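Local atomic coordinates of putative xanthine dehydrogenase YAGS fad-binding subunit (Escherichia coli, PDB entry 5G5G), a protein that probably oxidises aldehydes to carboxylic acids at a molybdenum centre carried on pterin cytosine dinucleotide, as part of a three-subunit periplasmic oxidase. Residues C[373-378]-C[415-420]; C[366-371]-C[377-382]. One frame throughout, in Å; residues are numbered along the deposited sequence.

Interaction 1 of 2, residues C[373-378]-C[415-420]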
loop_
_atom_site.group_PDB
_atom_site.type_symbol
_atom_site.label_atom_id
_atom_site.label_comp_id
_atom_site.label_asym_id
_atom_site.label_seq_id
_atom_site.Cartn_x
_atom_site.Cartn_y
_atom_site.Cartn_z
ATOM N N GLY C 373 -17.690 -10.300 33.272
ATOM C CA GLY C 373 -16.800 -9.841 34.365
ATOM C C GLY C 373 -15.448 -10.577 34.435
ATOM O O GLY C 373 -14.897 -10.775 35.521
ATOM N N ILE C 374 -14.923 -11.021 33.289
ATOM C CA ILE C 374 -13.702 -11.842 33.262
ATOM C C ILE C 374 -12.709 -11.125 32.387
ATOM O O ILE C 374 -13.055 -10.679 31.308
ATOM C CB ILE C 374 -14.018 -13.255 32.714
ATOM C CG1 ILE C 374 -15.050 -13.954 33.650
ATOM C CG2 ILE C 374 -12.750 -14.081 32.566
ATOM C CD1 ILE C 374 -15.512 -15.296 33.110
ATOM N N ASP C 375 -11.468 -11.017 32.856
ATOM C CA ASP C 375 -10.362 -10.467 32.048
ATOM C C ASP C 375 -10.317 -11.173 30.691
ATOM O O ASP C 375 -10.413 -12.382 30.609
ATOM C CB ASP C 375 -9.028 -10.635 32.798
ATOM C CG ASP C 375 -7.843 -10.275 31.952
ATOM O OD1 ASP C 375 -7.357 -11.176 31.251
ATOM O OD2 ASP C 375 -7.411 -9.107 31.980
ATOM N N PRO C 376 -10.149 -10.414 29.602
ATOM C CA PRO C 376 -10.274 -11.031 28.277
ATOM C C PRO C 376 -9.167 -12.039 27.933
ATOM O O PRO C 376 -9.383 -12.931 27.107
ATOM C CB PRO C 376 -10.253 -9.831 27.296
ATOM C CG PRO C 376 -9.740 -8.718 28.094
ATOM C CD PRO C 376 -10.048 -8.966 29.537
ATOM N N VAL C 377 -8.005 -11.914 28.559
ATOM C CA VAL C 377 -6.949 -12.945 28.381
ATOM C C VAL C 377 -7.388 -14.194 29.102
ATOM O O VAL C 377 -7.396 -15.257 28.522
ATOM C CB VAL C 377 -5.579 -12.480 28.898
ATOM C CG1 VAL C 377 -4.575 -13.630 28.891
ATOM C CG2 VAL C 377 -5.073 -11.281 28.113
ATOM N N GLU C 378 -7.775 -14.073 30.375
ATOM C CA GLU C 378 -8.245 -15.229 31.138
ATOM C C GLU C 378 -9.458 -15.909 30.505
ATOM O O GLU C 378 -9.599 -17.123 30.571
ATOM C CB GLU C 378 -8.593 -14.833 32.576
ATOM C CG GLU C 378 -7.351 -14.514 33.428
ATOM C CD GLU C 378 -6.341 -15.681 33.537
ATOM O OE1 GLU C 378 -6.691 -16.893 33.476
ATOM O OE2 GLU C 378 -5.153 -15.367 33.686
ATOM N N LYS C 415 -1.334 -6.505 33.015
ATOM C CA LYS C 415 -1.959 -6.206 34.285
ATOM C C LYS C 415 -1.994 -4.721 34.654
ATOM O O LYS C 415 -2.746 -4.318 35.531
ATOM C CB LYS C 415 -1.387 -7.097 35.390
ATOM C CG LYS C 415 -1.798 -8.557 35.153
ATOM C CD LYS C 415 -1.887 -9.393 36.409
ATOM C CE LYS C 415 -2.343 -10.807 36.111
ATOM N NZ LYS C 415 -1.170 -11.664 35.735
ATOM N N GLN C 416 -1.246 -3.896 33.956
ATOM C CA GLN C 416 -1.261 -2.469 34.228
ATOM C C GLN C 416 -2.429 -1.724 33.480
ATOM O O GLN C 416 -2.657 -0.535 33.713
ATOM C CB GLN C 416 0.190 -1.918 34.011
ATOM C CG GLN C 416 1.164 -2.232 35.226
ATOM C CD GLN C 416 1.564 -3.732 35.487
ATOM O OE1 GLN C 416 2.374 -4.328 34.746
ATOM N NE2 GLN C 416 1.048 -4.319 36.593
ATOM N N ARG C 417 -3.177 -2.439 32.631
ATOM C CA ARG C 417 -4.412 -1.938 32.004
ATOM C C ARG C 417 -5.466 -1.580 33.078
ATOM O O ARG C 417 -5.671 -2.324 34.041
ATOM C CB ARG C 417 -5.028 -3.005 31.090
ATOM C CG ARG C 417 -6.314 -2.574 30.380
ATOM C CD ARG C 417 -6.961 -3.741 29.634
ATOM N NE ARG C 417 -7.653 -4.571 30.619
ATOM C CZ ARG C 417 -8.907 -5.038 30.549
ATOM N NH1 ARG C 417 -9.698 -4.877 29.524
ATOM N NH2 ARG C 417 -9.355 -5.752 31.572
ATOM N N ASN C 418 -6.105 -0.444 32.890
ATOM C CA ASN C 418 -7.263 -0.085 33.644
ATOM C C ASN C 418 -8.426 -0.725 32.934
ATOM O O ASN C 418 -8.703 -0.388 31.779
ATOM C CB ASN C 418 -7.411 1.430 33.698
ATOM C CG ASN C 418 -8.443 1.869 34.726
ATOM O OD1 ASN C 418 -9.424 1.164 34.981
ATOM N ND2 ASN C 418 -8.198 3.007 35.354
ATOM N N ALA C 419 -9.110 -1.646 33.616
ATOM C CA ALA C 419 -10.248 -2.366 33.036
ATOM C C ALA C 419 -11.511 -1.499 32.887
ATOM O O ALA C 419 -12.397 -1.835 32.118
ATOM C CB ALA C 419 -10.568 -3.585 33.893
ATOM N N THR C 420 -11.588 -0.379 33.570
ATOM C CA THR C 420 -12.671 0.558 33.329
ATOM C C THR C 420 -12.238 1.439 32.155
ATOM O O THR C 420 -11.198 2.146 32.264
ATOM C CB THR C 420 -12.968 1.419 34.555
ATOM O OG1 THR C 420 -13.315 0.549 35.655
ATOM C CG2 THR C 420 -14.145 2.346 34.292
HETATM O O HOH W 1 -7.832 -7.100 33.715
#

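Interaction 2 of 2, residues C[366-371]-C[377-382]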
loop_
_atom_site.group_PDB
_atom_site.type_symbol
_atom_site.label_atom_id
_atom_site.label_comp_id
_atom_site.label_asym_id
_atom_site.label_seq_id
_atom_site.Cartn_x
_atom_site.Cartn_y
_atom_site.Cartn_z
ATOM N N ASP C 366 -14.258 -10.059 23.308
ATOM C CA ASP C 366 -14.007 -8.951 24.234
ATOM C C ASP C 366 -15.329 -8.499 24.857
ATOM O O ASP C 366 -15.386 -8.253 26.068
ATOM C CB ASP C 366 -13.307 -7.793 23.543
ATOM C CG ASP C 366 -12.593 -6.873 24.527
ATOM O OD1 ASP C 366 -11.664 -7.333 25.215
ATOM O OD2 ASP C 366 -12.949 -5.684 24.582
ATOM N N GLU C 367 -16.390 -8.394 24.052
ATOM C CA GLU C 367 -17.725 -8.016 24.586
ATOM C C GLU C 367 -18.278 -9.033 25.578
ATOM O O GLU C 367 -18.814 -8.658 26.625
ATOM C CB GLU C 367 -18.750 -7.763 23.479
ATOM C CG GLU C 367 -18.347 -6.623 22.512
ATOM C CD GLU C 367 -19.465 -6.179 21.594
ATOM O OE1 GLU C 367 -20.532 -5.883 22.160
ATOM O OE2 GLU C 367 -19.258 -6.138 20.360
ATOM N N LEU C 368 -18.138 -10.327 25.241
ATOM C CA LEU C 368 -18.641 -11.357 26.115
ATOM C C LEU C 368 -17.859 -11.430 27.419
ATOM O O LEU C 368 -18.448 -11.546 28.472
ATOM C CB LEU C 368 -18.688 -12.705 25.396
ATOM C CG LEU C 368 -19.319 -13.861 26.170
ATOM C CD1 LEU C 368 -20.765 -13.627 26.619
ATOM C CD2 LEU C 368 -19.210 -15.120 25.319
ATOM N N ALA C 369 -16.530 -11.297 27.344
ATOM C CA ALA C 369 -15.682 -11.324 28.536
ATOM C C ALA C 369 -16.066 -10.160 29.486
ATOM O O ALA C 369 -16.202 -10.338 30.693
ATOM C CB ALA C 369 -14.206 -11.253 28.143
ATOM N N GLU C 370 -16.305 -8.999 28.907
ATOM C CA GLU C 370 -16.682 -7.820 29.660
ATOM C C GLU C 370 -18.008 -8.052 30.362
ATOM O O GLU C 370 -18.146 -7.795 31.533
ATOM C CB GLU C 370 -16.770 -6.603 28.718
ATOM C CG GLU C 370 -17.277 -5.353 29.396
ATOM C CD GLU C 370 -17.291 -4.149 28.494
ATOM O OE1 GLU C 370 -17.615 -4.297 27.310
ATOM O OE2 GLU C 370 -16.972 -3.044 28.989
ATOM N N LYS C 371 -18.976 -8.597 29.644
ATOM C CA LYS C 371 -20.281 -8.887 30.206
ATOM C C LYS C 371 -20.212 -9.909 31.333
ATOM O O LYS C 371 -20.909 -9.752 32.356
ATOM C CB LYS C 371 -21.218 -9.379 29.109
ATOM C CG LYS C 371 -22.691 -9.171 29.340
ATOM C CD LYS C 371 -23.272 -8.905 27.949
ATOM C CE LYS C 371 -24.741 -9.116 27.935
ATOM N NZ LYS C 371 -25.208 -8.776 26.554
ATOM N N VAL C 377 -8.005 -11.914 28.559
ATOM C CA VAL C 377 -6.949 -12.945 28.381
ATOM C C VAL C 377 -7.388 -14.194 29.102
ATOM O O VAL C 377 -7.396 -15.257 28.522
ATOM C CB VAL C 377 -5.579 -12.480 28.898
ATOM C CG1 VAL C 377 -4.575 -13.630 28.891
ATOM C CG2 VAL C 377 -5.073 -11.281 28.113
ATOM N N GLU C 378 -7.775 -14.073 30.375
ATOM C CA GLU C 378 -8.245 -15.229 31.138
ATOM C C GLU C 378 -9.458 -15.909 30.505
ATOM O O GLU C 378 -9.599 -17.123 30.571
ATOM C CB GLU C 378 -8.593 -14.833 32.576
ATOM C CG GLU C 378 -7.351 -14.514 33.428
ATOM C CD GLU C 378 -6.341 -15.681 33.537
ATOM O OE1 GLU C 378 -6.691 -16.893 33.476
ATOM O OE2 GLU C 378 -5.153 -15.367 33.686
ATOM N N PHE C 379 -10.330 -15.098 29.888
ATOM C CA PHE C 379 -11.510 -15.632 29.246
ATOM C C PHE C 379 -11.168 -16.568 28.105
ATOM O O PHE C 379 -11.788 -17.584 27.954
ATOM C CB PHE C 379 -12.421 -14.489 28.735
ATOM C CG PHE C 379 -13.745 -14.962 28.217
ATOM C CD1 PHE C 379 -14.756 -15.320 29.095
ATOM C CD2 PHE C 379 -13.987 -15.026 26.857
ATOM C CE1 PHE C 379 -15.990 -15.751 28.636
ATOM C CE2 PHE C 379 -15.240 -15.414 26.388
ATOM C CZ PHE C 379 -16.235 -15.782 27.264
ATOM N N ARG C 380 -10.203 -16.189 27.282
ATOM C CA ARG C 380 -9.714 -17.044 26.182
ATOM C C ARG C 380 -9.016 -18.273 26.717
ATOM O O ARG C 380 -9.234 -19.367 26.209
ATOM C CB ARG C 380 -8.818 -16.252 25.238
ATOM C CG ARG C 380 -9.553 -15.173 24.479
ATOM C CD ARG C 380 -8.580 -14.428 23.556
ATOM N NE ARG C 380 -9.301 -13.510 22.664
ATOM C CZ ARG C 380 -9.778 -12.323 23.042
ATOM N NH1 ARG C 380 -9.590 -11.871 24.274
ATOM N NH2 ARG C 380 -10.426 -11.551 22.155
ATOM N N ILE C 381 -8.251 -18.147 27.796
ATOM C CA ILE C 381 -7.561 -19.301 28.365
ATOM C C ILE C 381 -8.602 -20.306 28.861
ATOM O O ILE C 381 -8.466 -21.516 28.608
ATOM C CB ILE C 381 -6.558 -18.868 29.462
ATOM C CG1 ILE C 381 -5.384 -18.122 28.798
ATOM C CG2 ILE C 381 -6.014 -20.083 30.236
ATOM C CD1 ILE C 381 -4.499 -17.355 29.787
ATOM N N LEU C 382 -9.606 -19.823 29.618
ATOM C CA LEU C 382 -10.675 -20.664 30.104
ATOM C C LEU C 382 -11.367 -21.473 29.010
ATOM O O LEU C 382 -11.873 -22.549 29.301
ATOM C CB LEU C 382 -11.716 -19.794 30.779
ATOM C CG LEU C 382 -12.798 -20.376 31.611
ATOM C CD1 LEU C 382 -12.154 -20.853 32.922
ATOM C CD2 LEU C 382 -13.878 -19.318 31.884
HETATM O O HOH W 2 -10.261 -9.269 23.918
#

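Interaction 1 of 2, residues C[373-378]-C[415-420]
A capped helix start, at the head of helix 376-382, provides the surface on which Asp375 and Pro376 meet the guanidinium of Arg417. In Asp375, the N-cap residue, CG anti to the backbone N (chi1 172°) sets the carboxylate beside the helix start, and its two oxygens divide the work. OD1 faces the helix: it takes the N-H of Glu378 through its anti lone pair, with Glu378 N and Asp375 OD1 3.1 Å apart in a nearly straight bond (164°), and takes the N-H of Val377 only weakly. OD2 accepts from the indole NE1 of Trp414 as well as from a water. That water, 2.7 Å from Asp375 OD2, accepts in turn from Arg417 NH2 at 3.0 Å. The direct ion pair is long, 3.9 Å between Asp375 OD2 and Arg417 NH2, and the oxygen lies well out of the guanidinium plane, so no N-H points at it. The charges probably attract, while the directed link runs through the water. The proline ring also packs against the guanidinium: Pro376 CD lies 3.9 Å from Arg417 NH2, approaching obliquely, and Pro376 CG lies 4.1 Å from Arg417 NH1. The arginine reaches this spot by running extended from its backbone and then bending at chi3 (78°), which brings the guanidinium to where Ala419 CA lies over one face, offset toward the rim. Within the loop Asn418 OD1 accepts from Thr420 N, an Asx turn. The contact thus fastens the loop between helix 401-412 and strand 425-426 to the start of helix 376-382, while strand 429-441 borders both sides, Val435 touching Pro376 and His433 touching Arg417.

Interaction 2 of 2, residues C[366-371]-C[377-382]
Phe379 is received by Leu368 and Ala369 where helix 366-371 and helix 377-382 pack crosswise, their axes 9.7 Å apart at closest approach and their directions 101° apart. The apolar part rests on the phenyl ring. Its first torsion, CG anti to the backbone N (chi1 -173°), extends it across to the other helix. There Ala369 CA lies above one face, toward the rim, and Ala369 CB makes an off-centre CH-pi contact, 4.2 Å from the ring centroid of Phe379. Beyond the alanine, at the far end of the ring, Leu368 crosses at about a right angle and brings its CD2 branch to 3.6 Å from Phe379 CZ. The small alanine lets the backbones come close, its CA 6.0 Å from Phe379 CA.

The polar part runs through one water. It donates to Asp366 OD1 at 2.7 Å and accepts from Arg380 NH1, also at 2.7 Å, lying in the guanidinium plane at its edge. Carboxylate and guanidinium are each also engaged by a second, direct partner: Asp366 OD2 forms a salt bridge with Arg713, and Arg380 NE one with Glu362. Across this buried junction the opposite charges are thus linked by a bridging water, which probably screens them at 5.1 Å between Asp366 OD1 and Arg380 NH1, leaving the direct touching of the two helices chiefly to carbon.

The two contacts meet at the turn between helix 354-372 and helix 376-382, their centres about 9 Å apart. Helix 354-372 comes first and carries half of interaction 2; Gly373 ends it in a Schellman motif, and helix 376-382 then serves both interactions, sharing Val377 and Glu378. The turn is itself stitched to interaction 2, since Ile374 N probably makes a hydrogen bond to Ala369 O. Only 415-420 arrives from farther along the chain, after helix 401-412. Interaction 2 is thus a local helix-helix corner and interaction 1 its tie to a later loop. Molybdenum-pocket residues Met349, Arg350 and Pro352 lie just before helix 354-372 in sequence, whereas these contacts are structural packing.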